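Local coordinates for protein pyruvate formate-lyase 2 (PDB 2F3O) that is a glycyl radical enzyme of unsettled substrate, probably a lyase related to pyruvate formate-lyase and glycerol dehydratase, at residues His155-Tyr160 and Asn420-Gly425; Gly392-Ala397 and Phe725-Glu730; Leu398-Ala403 and Leu718-Val723; Ser438-Leu443 and Gly628-Thr633. All blocks are in the same frame, centred on the assembly; numbering follows the deposited sequence.

In the fold
Contacts 2 and 3 lie along one antiparallel strand pair, 396-400 with 722-728, and touch each other through Ala397 and His722. Contact 1 lies on the hairpin that probably carries the cysteine loop, its centre about 17 Å from that of contact 3; the two are joined by the hydrogen bond from Tyr421 OH to Asp401 OD1, 2.7 Å. Contacts 1 and 4, centres about 16 Å apart, meet where Asp424 OD2 and Ser439 OG are 2.9 Å apart. A glycerol, probably from the crystallisation liquor, lies about 3 Å from the side chains of both His155 and Asp440 and may mark the active site at the middle of the ten-stranded barrel of glycyl radical enzymes.

Contact 1. Residues His155-Tyr160 and Asn420-Gly425; sequences HVAVNY and NYTTDG
Thr422 and Ala157 meet where strand 421-424, the first arm of a short hairpin with strand 428-431, passes the small strand 156-157. The hairpin is consistent with the finger that carries the cysteine loop into the barrel of glycyl radical enzymes, Cys426 following Gly425. The OG1 of Thr422 is anti to the backbone N (chi1 -175°), and its CG2 is set between N and the carbonyl carbon; both branches then bear on the methyl of Ala157, OG1 at 3.7 Å and CG2 at 3.8 Å from CB. The same hydroxyl bonds to Thr423 O at 3.1 Å, the donor standing 22° from the carbonyl plane, and it has a further hydrogen-bond partner in Thr336.

Thr423 comes next, its side chain leaving the contact for His370 and Thr336 while its carbonyl O lies 3.8 Å from Ala157 CB. One methyl is thus met by a threonine side chain and by the carbonyl beyond it, in a wholly buried spot.

At Asp424 the side chain turns back toward strand 156-157, and its CB rests 3.9 Å from Ala157 N. The carboxylate goes on to His155: OD2 and His155 O are 3.5 Å apart, two acceptors with no bond between them, and OD2 is hydrogen-bonded to Ser439 OG, which also pairs with Glu428. The imidazole of His155 faces elsewhere, ND1 to the Ile153 carbonyl and NE2 to a bound glycerol. Gly425, at phi 70°, then turns the chain toward the cysteine. What His155 offers the carboxylate from its side chain is the root alone, CB lying 4.0 Å from Asp424 OD2.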
# COMPACT_ATOMS: atom_id res chain seq x y z
N HIS A 155 -5.77 -26.58 -13.17
CA HIS A 155 -6.72 -25.82 -14.01
C HIS A 155 -6.19 -24.51 -14.53
O HIS A 155 -6.74 -23.47 -14.21
CB HIS A 155 -8.02 -25.54 -13.26
CG HIS A 155 -8.78 -26.78 -12.92
ND1 HIS A 155 -8.46 -27.55 -11.83
CD2 HIS A 155 -9.82 -27.38 -13.54
CE1 HIS A 155 -9.29 -28.58 -11.78
NE2 HIS A 155 -10.10 -28.51 -12.82
N VAL A 156 -5.12 -24.55 -15.30
CA VAL A 156 -4.59 -23.34 -15.86
C VAL A 156 -3.95 -23.72 -17.18
O VAL A 156 -3.30 -24.76 -17.27
CB VAL A 156 -3.58 -22.64 -14.89
CG1 VAL A 156 -2.58 -23.62 -14.32
CG2 VAL A 156 -2.88 -21.47 -15.55
N ALA A 157 -4.19 -22.93 -18.22
CA ALA A 157 -3.37 -23.02 -19.40
C ALA A 157 -2.00 -22.37 -19.13
O ALA A 157 -1.90 -21.16 -18.87
CB ALA A 157 -4.06 -22.36 -20.57
N VAL A 158 -0.96 -23.20 -19.18
CA VAL A 158 0.43 -22.85 -18.97
C VAL A 158 0.94 -21.81 -19.95
O VAL A 158 0.69 -21.91 -21.15
CB VAL A 158 1.26 -24.10 -19.17
CG1 VAL A 158 2.72 -23.83 -18.99
CG2 VAL A 158 0.79 -25.18 -18.23
N ASN A 159 1.65 -20.80 -19.46
CA ASN A 159 2.17 -19.78 -20.34
C ASN A 159 3.42 -20.25 -21.10
O ASN A 159 4.54 -19.91 -20.75
CB ASN A 159 2.47 -18.52 -19.54
CG ASN A 159 2.66 -17.29 -20.40
OD1 ASN A 159 2.93 -17.39 -21.60
ND2 ASN A 159 2.58 -16.12 -19.77
N TYR A 160 3.20 -21.03 -22.16
CA TYR A 160 4.29 -21.45 -23.01
C TYR A 160 5.06 -20.34 -23.73
O TYR A 160 6.28 -20.41 -23.76
CB TYR A 160 3.90 -22.60 -23.94
CG TYR A 160 3.77 -23.86 -23.14
CD1 TYR A 160 2.55 -24.49 -22.98
CD2 TYR A 160 4.87 -24.40 -22.49
CE1 TYR A 160 2.44 -25.63 -22.21
CE2 TYR A 160 4.76 -25.53 -21.71
CZ TYR A 160 3.55 -26.14 -21.57
OH TYR A 160 3.43 -27.27 -20.81
N ASN A 420 -7.21 -11.86 -26.20
CA ASN A 420 -6.23 -12.93 -26.27
C ASN A 420 -6.51 -14.05 -25.26
O ASN A 420 -5.61 -14.55 -24.59
CB ASN A 420 -4.83 -12.34 -26.05
CG ASN A 420 -3.70 -13.30 -26.37
OD1 ASN A 420 -3.52 -13.73 -27.51
ND2 ASN A 420 -2.91 -13.64 -25.34
N TYR A 421 -7.77 -14.45 -25.12
CA TYR A 421 -8.06 -15.39 -24.06
C TYR A 421 -7.72 -16.79 -24.48
O TYR A 421 -7.55 -17.07 -25.66
CB TYR A 421 -9.51 -15.30 -23.59
CG TYR A 421 -10.54 -15.91 -24.52
CD1 TYR A 421 -11.02 -17.21 -24.33
CD2 TYR A 421 -11.06 -15.17 -25.57
CE1 TYR A 421 -11.98 -17.74 -25.19
CE2 TYR A 421 -12.01 -15.70 -26.43
CZ TYR A 421 -12.46 -16.97 -26.23
OH TYR A 421 -13.42 -17.44 -27.10
N THR A 422 -7.63 -17.67 -23.50
CA THR A 422 -7.43 -19.07 -23.72
C THR A 422 -8.53 -19.85 -23.01
O THR A 422 -9.31 -19.31 -22.23
CB THR A 422 -6.10 -19.53 -23.16
OG1 THR A 422 -5.88 -20.91 -23.50
CG2 THR A 422 -6.08 -19.35 -21.64
N THR A 423 -8.58 -21.13 -23.30
CA THR A 423 -9.48 -21.99 -22.61
C THR A 423 -8.65 -23.03 -21.83
O THR A 423 -7.47 -23.22 -22.11
CB THR A 423 -10.43 -22.66 -23.61
OG1 THR A 423 -9.68 -23.54 -24.44
CG2 THR A 423 -11.11 -21.63 -24.54
N ASP A 424 -9.26 -23.66 -20.84
CA ASP A 424 -8.66 -24.82 -20.17
C ASP A 424 -9.77 -25.73 -19.63
O ASP A 424 -10.92 -25.28 -19.41
CB ASP A 424 -7.73 -24.39 -19.02
CG ASP A 424 -8.47 -23.60 -17.93
OD1 ASP A 424 -8.65 -22.38 -18.11
OD2 ASP A 424 -8.84 -24.20 -16.90
N GLY A 425 -9.43 -27.00 -19.42
CA GLY A 425 -10.40 -27.97 -18.92
C GLY A 425 -11.49 -28.35 -19.90
O GLY A 425 -11.20 -28.73 -21.02

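Contact 2. Residues Gly392-Ala397 and Phe725-Glu730; sequences GCNNLA and FNILKE
The side-chain amide of Asn394 grips the backbone of Ile727 at both ends. Its OD1 accepts the N-H of Ile727 at 2.9 Å in a nearly straight bond (168° at the hydrogen), while its ND2 gives a hydrogen to Ile727 O at 3.2 Å. The second bond is the more oblique, since ND2 stands well above the plane of that carbonyl. With CG anti to the carbonyl carbon of Asn394 (chi1 -70°), the amide reaches across to the strand and works much as a neighbouring peptide would. ND2 also reaches the Leu747 carbonyl, so three bonds fix the rotation of the group. A leucine here, of similar shape but with no amide, would probably leave the buried N-H and C=O of Ile727 without these mates.

Strands 396-400 and 722-728 run antiparallel as neighbours in the barrel, but here the first chain has only just left helix 379-390, and the amide spans the gap ahead of the regular pairing. The helix ends in a Schellman motif with Gly392 as its C-prime residue at positive phi. Leu747 belongs to strand 747-749, shortly before Gly752, the predicted radical site.

Asn726 crosses Asn394 at about a right angle, the amide planes 65° apart, with Asn726 OD1 3.5 Å from Asn394 CG. That oxygen is held by the backbone N of Arg749, and the nitrogen of the same amide by Asn694. Farther out, the Leu728 methyl CD2 comes within 3.5 Å of Asn394 ND2, and Gly392 lays its CA against Ile727 CB at 3.8 Å.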
# COMPACT_ATOMS: atom_id res chain seq x y z
N GLY A 392 -18.84 -37.28 -37.39
CA GLY A 392 -18.82 -37.95 -36.10
C GLY A 392 -17.54 -37.97 -35.29
O GLY A 392 -17.35 -38.88 -34.49
N CYS A 393 -16.68 -36.98 -35.48
CA CYS A 393 -15.41 -36.92 -34.75
C CYS A 393 -15.59 -36.77 -33.25
O CYS A 393 -14.80 -37.34 -32.49
CB CYS A 393 -14.51 -35.81 -35.28
SG CYS A 393 -15.07 -34.16 -34.84
N ASN A 394 -16.61 -36.01 -32.84
CA ASN A 394 -17.06 -35.95 -31.46
C ASN A 394 -15.98 -35.61 -30.45
O ASN A 394 -15.94 -36.20 -29.37
CB ASN A 394 -17.74 -37.27 -31.08
CG ASN A 394 -19.07 -37.47 -31.77
OD1 ASN A 394 -19.50 -36.63 -32.58
ND2 ASN A 394 -19.74 -38.58 -31.46
N ASN A 395 -15.12 -34.67 -30.81
CA ASN A 395 -13.95 -34.33 -30.00
C ASN A 395 -13.53 -32.86 -30.11
O ASN A 395 -12.37 -32.51 -29.87
CB ASN A 395 -12.78 -35.28 -30.29
CG ASN A 395 -12.23 -35.17 -31.73
OD1 ASN A 395 -11.19 -35.75 -32.03
ND2 ASN A 395 -12.90 -34.45 -32.61
N LEU A 396 -14.49 -32.02 -30.49
CA LEU A 396 -14.30 -30.59 -30.67
C LEU A 396 -15.21 -29.83 -29.73
O LEU A 396 -16.27 -30.32 -29.37
CB LEU A 396 -14.67 -30.18 -32.09
CG LEU A 396 -13.58 -29.82 -33.09
CD1 LEU A 396 -12.40 -30.71 -32.91
CD2 LEU A 396 -14.11 -29.91 -34.52
N ALA A 397 -14.80 -28.64 -29.33
CA ALA A 397 -15.72 -27.73 -28.66
C ALA A 397 -15.58 -26.38 -29.30
O ALA A 397 -14.47 -25.97 -29.67
CB ALA A 397 -15.44 -27.64 -27.21
N PHE A 725 -20.90 -30.72 -30.19
CA PHE A 725 -21.78 -31.65 -30.87
C PHE A 725 -21.44 -33.12 -30.73
O PHE A 725 -20.28 -33.51 -30.66
CB PHE A 725 -21.79 -31.33 -32.35
CG PHE A 725 -22.42 -30.02 -32.68
CD1 PHE A 725 -21.64 -28.96 -33.14
CD2 PHE A 725 -23.80 -29.85 -32.57
CE1 PHE A 725 -22.22 -27.75 -33.47
CE2 PHE A 725 -24.39 -28.64 -32.89
CZ PHE A 725 -23.60 -27.59 -33.35
N ASN A 726 -22.48 -33.93 -30.74
CA ASN A 726 -22.35 -35.37 -30.81
C ASN A 726 -23.12 -35.93 -31.98
O ASN A 726 -24.30 -35.64 -32.16
CB ASN A 726 -22.88 -36.01 -29.54
CG ASN A 726 -21.81 -36.24 -28.52
OD1 ASN A 726 -20.64 -36.43 -28.86
ND2 ASN A 726 -22.20 -36.22 -27.25
N ILE A 727 -22.44 -36.74 -32.79
CA ILE A 727 -23.12 -37.50 -33.84
C ILE A 727 -23.11 -38.96 -33.42
O ILE A 727 -22.07 -39.62 -33.39
CB ILE A 727 -22.47 -37.29 -35.21
CG1 ILE A 727 -22.38 -35.80 -35.55
CG2 ILE A 727 -23.24 -38.01 -36.27
CD1 ILE A 727 -23.68 -35.06 -35.48
N LEU A 728 -24.27 -39.45 -33.03
CA LEU A 728 -24.37 -40.74 -32.40
C LEU A 728 -25.35 -41.67 -33.10
O LEU A 728 -26.47 -41.26 -33.47
CB LEU A 728 -24.80 -40.56 -30.96
CG LEU A 728 -23.92 -39.62 -30.14
CD1 LEU A 728 -24.56 -39.34 -28.78
CD2 LEU A 728 -22.52 -40.21 -30.02
N LYS A 729 -24.93 -42.92 -33.27
CA LYS A 729 -25.77 -43.98 -33.83
C LYS A 729 -26.18 -44.83 -32.66
O LYS A 729 -25.35 -45.49 -32.04
CB LYS A 729 -24.96 -44.79 -34.85
CG LYS A 729 -24.06 -43.89 -35.70
CD LYS A 729 -23.48 -44.56 -36.92
CE LYS A 729 -22.87 -43.50 -37.84
NZ LYS A 729 -22.04 -44.09 -38.94
N GLU A 730 -27.47 -44.79 -32.34
CA GLU A 730 -28.01 -45.31 -31.08
C GLU A 730 -27.72 -46.80 -30.79
O GLU A 730 -27.30 -47.16 -29.70
CB GLU A 730 -29.50 -45.01 -31.01
CG GLU A 730 -30.18 -45.50 -29.76
CD GLU A 730 -31.53 -44.86 -29.59
OE1 GLU A 730 -31.77 -43.84 -30.28
OE2 GLU A 730 -32.34 -45.37 -28.78

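Contact 3. Residues Leu398-Ala403 and Leu718-Val723; sequences LFFDDA and LGVMHV
Phe399 and Phe400 both set the ring anti to their own carbonyl carbon (chi1 -71° and -61°), but on successive strand positions, which sends Phe399 toward His722 and Phe400 toward Val720 and Val723. Over one face of the Phe399 ring, toward its rim, lies His722 CD2, 3.8 Å from Phe399 CZ; the two ring planes are inclined at 59°, and His722 ND1 is held by the Leu691 backbone N. Phe400 turns its edge to Val723, CE1 3.6 Å from Val723 CG1 in the ring plane, while Val720 CG1 meets the same CE1 at 3.7 Å from well off that plane. An alanine in place of Phe400 is likely to open a gap between these two valines and helix 704-717, whose Ser715 and Met716 also pack on the ring.

Leu398 and Val723 lie side by side, CB to CG1 3.8 Å, and exchange both backbone bonds, Leu398 N to Val723 O at 2.8 Å and Val723 N to Leu398 O at 3.0 Å. A third joins Phe400 N to Met721 O at 2.8 Å. Beyond it, Met721 CE bends round to Ala403 O at 3.5 Å. This antiparallel pairing of 396-400 with 722-728 is consistent with a seam between the two parallel half-barrels of the glycyl radical enzyme fold.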
# COMPACT_ATOMS: atom_id res chain seq x y z
N LEU A 398 -16.70 -25.68 -29.44
CA LEU A 398 -16.70 -24.39 -30.13
C LEU A 398 -16.92 -23.26 -29.15
O LEU A 398 -17.85 -23.29 -28.35
CB LEU A 398 -17.76 -24.39 -31.23
CG LEU A 398 -17.45 -25.37 -32.36
CD1 LEU A 398 -18.59 -25.43 -33.32
CD2 LEU A 398 -16.17 -24.97 -33.08
N PHE A 399 -16.05 -22.26 -29.21
CA PHE A 399 -16.11 -21.13 -28.29
C PHE A 399 -16.31 -19.84 -29.07
O PHE A 399 -15.55 -19.53 -29.99
CB PHE A 399 -14.82 -21.06 -27.48
CG PHE A 399 -14.67 -22.15 -26.46
CD1 PHE A 399 -14.24 -23.41 -26.82
CD2 PHE A 399 -14.95 -21.92 -25.13
CE1 PHE A 399 -14.12 -24.40 -25.88
CE2 PHE A 399 -14.82 -22.91 -24.19
CZ PHE A 399 -14.40 -24.15 -24.56
N PHE A 400 -17.33 -19.08 -28.70
CA PHE A 400 -17.70 -17.90 -29.48
C PHE A 400 -17.13 -16.64 -28.86
O PHE A 400 -17.49 -16.27 -27.75
CB PHE A 400 -19.23 -17.85 -29.65
CG PHE A 400 -19.77 -19.05 -30.39
CD1 PHE A 400 -20.28 -20.15 -29.71
CD2 PHE A 400 -19.72 -19.11 -31.78
CE1 PHE A 400 -20.74 -21.27 -30.39
CE2 PHE A 400 -20.19 -20.24 -32.46
CZ PHE A 400 -20.70 -21.31 -31.76
N ASP A 401 -16.21 -16.00 -29.59
CA ASP A 401 -15.39 -14.90 -29.07
C ASP A 401 -16.17 -13.72 -28.49
O ASP A 401 -15.84 -13.22 -27.43
CB ASP A 401 -14.45 -14.37 -30.15
CG ASP A 401 -13.22 -15.20 -30.29
OD1 ASP A 401 -13.02 -16.11 -29.46
OD2 ASP A 401 -12.43 -14.94 -31.22
N ASP A 402 -17.18 -13.28 -29.22
CA ASP A 402 -18.08 -12.24 -28.79
C ASP A 402 -18.58 -12.39 -27.34
O ASP A 402 -18.40 -11.48 -26.55
CB ASP A 402 -19.27 -12.19 -29.74
CG ASP A 402 -20.02 -10.90 -29.66
OD1 ASP A 402 -19.68 -10.02 -30.49
OD2 ASP A 402 -20.92 -10.76 -28.78
N ALA A 403 -19.17 -13.53 -27.00
CA ALA A 403 -19.73 -13.76 -25.66
C ALA A 403 -18.67 -13.94 -24.61
O ALA A 403 -18.87 -13.60 -23.45
CB ALA A 403 -20.64 -15.00 -25.66
N LEU A 718 -26.90 -15.95 -32.68
CA LEU A 718 -27.77 -15.82 -31.50
C LEU A 718 -27.00 -15.58 -30.21
O LEU A 718 -27.61 -15.38 -29.16
CB LEU A 718 -28.66 -17.05 -31.32
CG LEU A 718 -29.73 -17.31 -32.39
CD1 LEU A 718 -30.19 -18.77 -32.35
CD2 LEU A 718 -30.91 -16.32 -32.24
N GLY A 719 -25.68 -15.62 -30.29
CA GLY A 719 -24.82 -15.27 -29.17
C GLY A 719 -24.78 -16.26 -28.03
O GLY A 719 -25.18 -15.96 -26.91
N VAL A 720 -24.30 -17.45 -28.31
CA VAL A 720 -24.11 -18.41 -27.24
C VAL A 720 -22.60 -18.40 -26.91
O VAL A 720 -21.81 -17.85 -27.68
CB VAL A 720 -24.71 -19.77 -27.67
CG1 VAL A 720 -23.65 -20.73 -28.21
CG2 VAL A 720 -25.49 -20.39 -26.56
N MET A 721 -22.19 -18.93 -25.77
CA MET A 721 -20.76 -18.89 -25.44
C MET A 721 -20.06 -20.10 -26.00
O MET A 721 -19.02 -20.00 -26.65
CB MET A 721 -20.54 -18.82 -23.92
CG MET A 721 -19.06 -18.66 -23.53
SD MET A 721 -18.78 -18.28 -21.79
CE MET A 721 -19.40 -16.61 -21.69
N HIS A 722 -20.64 -21.26 -25.75
CA HIS A 722 -19.99 -22.50 -26.11
C HIS A 722 -21.01 -23.49 -26.66
O HIS A 722 -22.13 -23.54 -26.18
CB HIS A 722 -19.22 -23.02 -24.89
CG HIS A 722 -19.04 -24.51 -24.84
ND1 HIS A 722 -20.01 -25.36 -24.35
CD2 HIS A 722 -17.98 -25.29 -25.16
CE1 HIS A 722 -19.56 -26.61 -24.41
NE2 HIS A 722 -18.33 -26.59 -24.89
N VAL A 723 -20.63 -24.24 -27.68
CA VAL A 723 -21.46 -25.33 -28.16
C VAL A 723 -20.56 -26.50 -28.49
O VAL A 723 -19.41 -26.31 -28.90
CB VAL A 723 -22.33 -24.91 -29.38
CG1 VAL A 723 -21.53 -24.82 -30.69
CG2 VAL A 723 -23.52 -25.84 -29.55

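Contact 4. Residues Ser438-Leu443 and Gly628-Thr633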
# COMPACT_ATOMS: atom_id res chain seq x y z
N SER A 438 -8.43 -21.07 -10.95
CA SER A 438 -8.94 -22.28 -10.25
C SER A 438 -10.27 -22.67 -10.83
O SER A 438 -11.32 -22.55 -10.18
CB SER A 438 -9.06 -22.07 -8.73
OG SER A 438 -9.15 -23.32 -8.07
N SER A 439 -10.24 -23.09 -12.08
CA SER A 439 -11.41 -22.94 -12.90
C SER A 439 -12.50 -23.96 -12.59
O SER A 439 -13.63 -23.77 -12.98
CB SER A 439 -11.01 -22.96 -14.35
OG SER A 439 -10.77 -24.30 -14.75
N ASP A 440 -12.17 -25.02 -11.86
CA ASP A 440 -13.21 -25.91 -11.37
C ASP A 440 -13.08 -26.06 -9.88
O ASP A 440 -12.86 -27.15 -9.39
CB ASP A 440 -13.13 -27.29 -12.01
CG ASP A 440 -14.47 -28.03 -11.98
OD1 ASP A 440 -15.49 -27.39 -11.69
OD2 ASP A 440 -14.50 -29.25 -12.23
N ALA A 441 -13.22 -24.96 -9.15
CA ALA A 441 -12.92 -24.98 -7.74
C ALA A 441 -14.07 -25.55 -6.94
O ALA A 441 -13.86 -26.21 -5.91
CB ALA A 441 -12.56 -23.63 -7.25
N ALA A 442 -15.28 -25.30 -7.43
CA ALA A 442 -16.48 -25.96 -6.91
C ALA A 442 -17.54 -26.14 -7.97
O ALA A 442 -17.53 -25.49 -9.02
CB ALA A 442 -17.07 -25.20 -5.74
N LEU A 443 -18.45 -27.05 -7.67
CA LEU A 443 -19.68 -27.28 -8.44
C LEU A 443 -20.85 -27.23 -7.45
O LEU A 443 -20.81 -27.86 -6.41
CB LEU A 443 -19.61 -28.64 -9.14
CG LEU A 443 -18.48 -28.78 -10.19
CD1 LEU A 443 -17.49 -29.88 -9.83
CD2 LEU A 443 -19.04 -28.94 -11.61
N GLY A 628 -19.43 -19.95 -13.23
CA GLY A 628 -19.50 -20.85 -14.40
C GLY A 628 -20.77 -21.70 -14.42
O GLY A 628 -21.46 -21.82 -13.41
N CYS A 629 -21.08 -22.30 -15.58
CA CYS A 629 -22.18 -23.25 -15.64
C CYS A 629 -21.89 -24.50 -16.45
O CYS A 629 -22.23 -24.58 -17.63
CB CYS A 629 -23.44 -22.60 -16.20
SG CYS A 629 -24.90 -23.54 -15.78
N TYR A 630 -21.28 -25.49 -15.81
CA TYR A 630 -21.00 -26.73 -16.49
C TYR A 630 -21.01 -27.82 -15.46
O TYR A 630 -20.68 -27.56 -14.31
CB TYR A 630 -19.68 -26.66 -17.30
CG TYR A 630 -18.42 -26.52 -16.51
CD1 TYR A 630 -17.75 -27.63 -16.00
CD2 TYR A 630 -17.86 -25.27 -16.31
CE1 TYR A 630 -16.60 -27.50 -15.27
CE2 TYR A 630 -16.70 -25.12 -15.61
CZ TYR A 630 -16.08 -26.23 -15.08
OH TYR A 630 -14.92 -26.06 -14.37
N PRO A 631 -21.40 -29.05 -15.85
CA PRO A 631 -21.67 -30.04 -14.83
C PRO A 631 -20.61 -31.05 -14.44
O PRO A 631 -20.72 -31.60 -13.35
CB PRO A 631 -22.84 -30.81 -15.44
CG PRO A 631 -22.59 -30.75 -16.88
CD PRO A 631 -21.75 -29.56 -17.19
N MET A 632 -19.62 -31.31 -15.30
CA MET A 632 -18.90 -32.61 -15.32
C MET A 632 -19.95 -33.71 -15.39
O MET A 632 -20.84 -33.64 -16.23
CB MET A 632 -17.93 -32.82 -14.15
CG MET A 632 -16.80 -31.79 -14.06
SD MET A 632 -15.96 -31.43 -15.63
CE MET A 632 -15.19 -33.00 -16.00
N THR A 633 -19.89 -34.71 -14.52
CA THR A 633 -21.07 -35.57 -14.39
C THR A 633 -21.70 -35.42 -13.01
O THR A 633 -22.37 -36.34 -12.55
CB THR A 633 -20.84 -37.09 -14.74
OG1 THR A 633 -20.03 -37.73 -13.76
CG2 THR A 633 -20.20 -37.26 -16.11
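The backbones of Ser439-Leu443 and Tyr630-Met632 keep well apart, Leu443 and Pro631 coming to 7.2 Å between CA atoms, and side chains span the distance. Both segments hang on one sheet of what is probably the barrel: 438-443 covers the break in strand 435-445 and rejoins it at Ala442, whereas 628-633 is the loop that leaves strand 624-628 for helix 634-640, with strand 535-543 between the two strands.

Tyr630 does most of the reaching. Its CG sits between the backbone N and the carbonyl carbon (chi1 66°), and the ring extends until OH is 3.0 Å from Ser439 O and equally 3.0 Å from Asp440 OD1. Ser439 O comes in near the ring plane, beyond the edge, and is an acceptor for Asn687 ND2. The carboxylate of Asp440 is turned 44° from the ring. Asp440 CG lies anti to the backbone N (chi1 -157°), which carries OD1 to the phenol and OD2 to a bound glycerol; OD1 takes a hydrogen bond from Gln541. The Tyr630 hydroxyl has a weak bond to the same glycerol, so phenol and carboxylate together line one wall of a pocket that may be the substrate site.

Leu443 brings CD2 to the other main chain, 3.4 Å from Tyr630 O and 3.6 Å from Pro631 O. Met632, its chain bent at chi2 and chi3, packs against Cys426, probably the cysteine of the finger loop, and brings its CG near two partners. It lies 4.4 Å from Leu443 CD2, while Asp440 OD2 stands 3.9 Å from that same Met632 CG.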